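Local coordinates for single-stranded DNA-binding protein (Thermus thermophilus, PDB 2CWA), which binds single-stranded DNA through OB-fold domains and probably recruits partner proteins to sites of DNA replication, recombination and repair, at residues Q148-A153 against Q176-L181. Sequence-based numbering, arbitrary orientation.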
loop_
_atom_site.group_PDB
_atom_site.type_symbol
_atom_site.label_atom_id
_atom_site.label_comp_id
_atom_site.label_asym_id
_atom_site.label_seq_id
_atom_site.Cartn_x
_atom_site.Cartn_y
_atom_site.Cartn_z
ATOM N N GLN A 148 19.751 8.297 17.086
ATOM C CA GLN A 148 20.979 7.751 16.523
ATOM C C GLN A 148 21.511 8.552 15.334
ATOM O O GLN A 148 22.529 8.190 14.744
ATOM C CB GLN A 148 20.758 6.297 16.106
ATOM C CG GLN A 148 20.537 5.351 17.273
ATOM C CD GLN A 148 20.285 3.925 16.824
ATOM O OE1 GLN A 148 21.066 3.352 16.062
ATOM N NE2 GLN A 148 19.193 3.338 17.302
ATOM N N GLY A 149 20.820 9.628 14.977
ATOM C CA GLY A 149 21.264 10.464 13.871
ATOM C C GLY A 149 20.784 10.067 12.482
ATOM O O GLY A 149 21.273 10.594 11.483
ATOM N N THR A 150 19.830 9.146 12.404
ATOM C CA THR A 150 19.309 8.711 11.110
ATOM C C THR A 150 18.326 9.735 10.543
ATOM O O THR A 150 17.422 10.197 11.245
ATOM C CB THR A 150 18.582 7.369 11.227
ATOM O OG1 THR A 150 19.462 6.399 11.808
ATOM C CG2 THR A 150 18.139 6.884 9.850
ATOM N N ALA A 151 18.505 10.093 9.273
ATOM C CA ALA A 151 17.615 11.057 8.631
ATOM C C ALA A 151 16.301 10.396 8.216
ATOM O O ALA A 151 16.274 9.237 7.790
ATOM C CB ALA A 151 18.293 11.672 7.411
ATOM N N VAL A 152 15.207 11.135 8.351
ATOM C CA VAL A 152 13.894 10.622 7.971
ATOM C C VAL A 152 13.132 11.773 7.351
ATOM O O VAL A 152 12.963 12.819 7.975
ATOM C CB VAL A 152 13.087 10.101 9.181
ATOM C CG1 VAL A 152 11.897 9.287 8.689
ATOM C CG2 VAL A 152 13.966 9.267 10.079
ATOM N N ALA A 153 12.686 11.577 6.116
ATOM C CA ALA A 153 11.956 12.609 5.394
ATOM C C ALA A 153 10.509 12.207 5.197
ATOM O O ALA A 153 10.204 11.040 4.964
ATOM C CB ALA A 153 12.610 12.853 4.028
ATOM N N GLN A 176 7.279 8.505 2.940
ATOM C CA GLN A 176 8.357 8.572 3.927
ATOM C C GLN A 176 9.635 7.963 3.361
ATOM O O GLN A 176 9.598 6.928 2.698
ATOM C CB GLN A 176 7.936 7.824 5.197
ATOM C CG GLN A 176 9.039 7.645 6.241
ATOM C CD GLN A 176 8.553 6.867 7.459
ATOM O OE1 GLN A 176 7.478 6.265 7.435
ATOM N NE2 GLN A 176 9.349 6.866 8.525
ATOM N N ALA A 177 10.766 8.612 3.622
ATOM C CA ALA A 177 12.051 8.117 3.126
ATOM C C ALA A 177 13.071 8.106 4.255
ATOM O O ALA A 177 12.990 8.923 5.176
ATOM C CB ALA A 177 12.547 8.991 1.989
ATOM N N TRP A 178 14.029 7.187 4.168
ATOM C CA TRP A 178 15.066 7.051 5.191
ATOM C C TRP A 178 16.495 7.263 4.693
ATOM O O TRP A 178 16.782 7.125 3.507
ATOM C CB TRP A 178 14.994 5.663 5.833
ATOM C CG TRP A 178 13.771 5.415 6.656
ATOM C CD1 TRP A 178 12.548 5.000 6.214
ATOM C CD2 TRP A 178 13.656 5.565 8.078
ATOM N NE1 TRP A 178 11.678 4.874 7.274
ATOM C CE2 TRP A 178 12.332 5.218 8.428
ATOM C CE3 TRP A 178 14.544 5.957 9.088
ATOM C CZ2 TRP A 178 11.871 5.252 9.754
ATOM C CZ3 TRP A 178 14.086 5.991 10.406
ATOM C CH2 TRP A 178 12.760 5.639 10.724
ATOM N N ARG A 179 17.376 7.605 5.628
ATOM C CA ARG A 179 18.799 7.806 5.365
ATOM C C ARG A 179 19.175 8.684 4.175
ATOM O O ARG A 179 18.714 9.819 4.061
ATOM C CB ARG A 179 19.471 6.439 5.242
ATOM C CG ARG A 179 19.228 5.575 6.459
ATOM C CD ARG A 179 19.779 4.177 6.308
ATOM N NE ARG A 179 19.275 3.317 7.371
ATOM C CZ ARG A 179 17.990 3.011 7.532
ATOM N NH1 ARG A 179 17.081 3.492 6.695
ATOM N NH2 ARG A 179 17.611 2.234 8.537
ATOM N N ASP A 180 20.027 8.164 3.296
ATOM C CA ASP A 180 20.471 8.938 2.136
ATOM C C ASP A 180 19.298 9.417 1.295
ATOM O O ASP A 180 19.281 10.556 0.824
ATOM C CB ASP A 180 21.417 8.112 1.259
ATOM C CG ASP A 180 22.681 7.702 1.990
ATOM O OD1 ASP A 180 23.137 8.459 2.876
ATOM O OD2 ASP A 180 23.224 6.628 1.665
ATOM N N LEU A 181 18.320 8.537 1.111
ATOM C CA LEU A 181 17.134 8.854 0.325
ATOM C C LEU A 181 16.423 10.043 0.960
ATOM O O LEU A 181 15.903 10.921 0.266
ATOM C CB LEU A 181 16.217 7.631 0.285
ATOM C CG LEU A 181 15.213 7.494 -0.858
ATOM C CD1 LEU A 181 15.928 7.691 -2.195
ATOM C CD2 LEU A 181 14.561 6.108 -0.792
#
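Val152 and Trp178 face each other as an antiparallel non-hydrogen-bonded pair in the second OB-fold domain, where the beginning of strand 151-161 meets the end of strand 169-178, the two arms of a beta hairpin. Their side chains run alongside one another in the same direction, and the indole face is turned onto the valine methyls. CG1 of Val152 sits under the middle of the six-membered ring of Trp178, a CH-pi contact 4.0 Å from the centroid and only 5° off the ring normal. The other methyl, Val152 CG2, lies over the same face, 3.3 Å from Trp178 CZ3. With CG1 anti to the backbone N (chi1 -166°), both valine branches are turned to the indole. Thr150 meets the same ring at its edge, bringing CG2 near the ring plane 3.8 Å from Trp178 CE3, and this methyl also touches Arg179 CG. Arg48 from the first OB domain adds a cation-pi contact to the indole. A serine in place of Trp178 would probably leave the Val152 methyls without their aromatic cover and deprive Arg48 of its pi partner. Gln176 extends along the same face, placing NE2 3.5 Å from Val152 CG1, while its OE1 is hydrogen-bonded to Arg217. Ala153 and Ala177 point to the opposite face, which helix 179-185 covers at Ala153 through Ala182. Their backbones exchange two nearly straight hydrogen bonds, Ala153 N to Ala177 O and Ala177 N to Ala153 O, both 2.8 Å. Beyond this pair the next bond is more bent: Arg179 N reaches Ala151 O at 2.9 Å with an N-H...O angle of 140°.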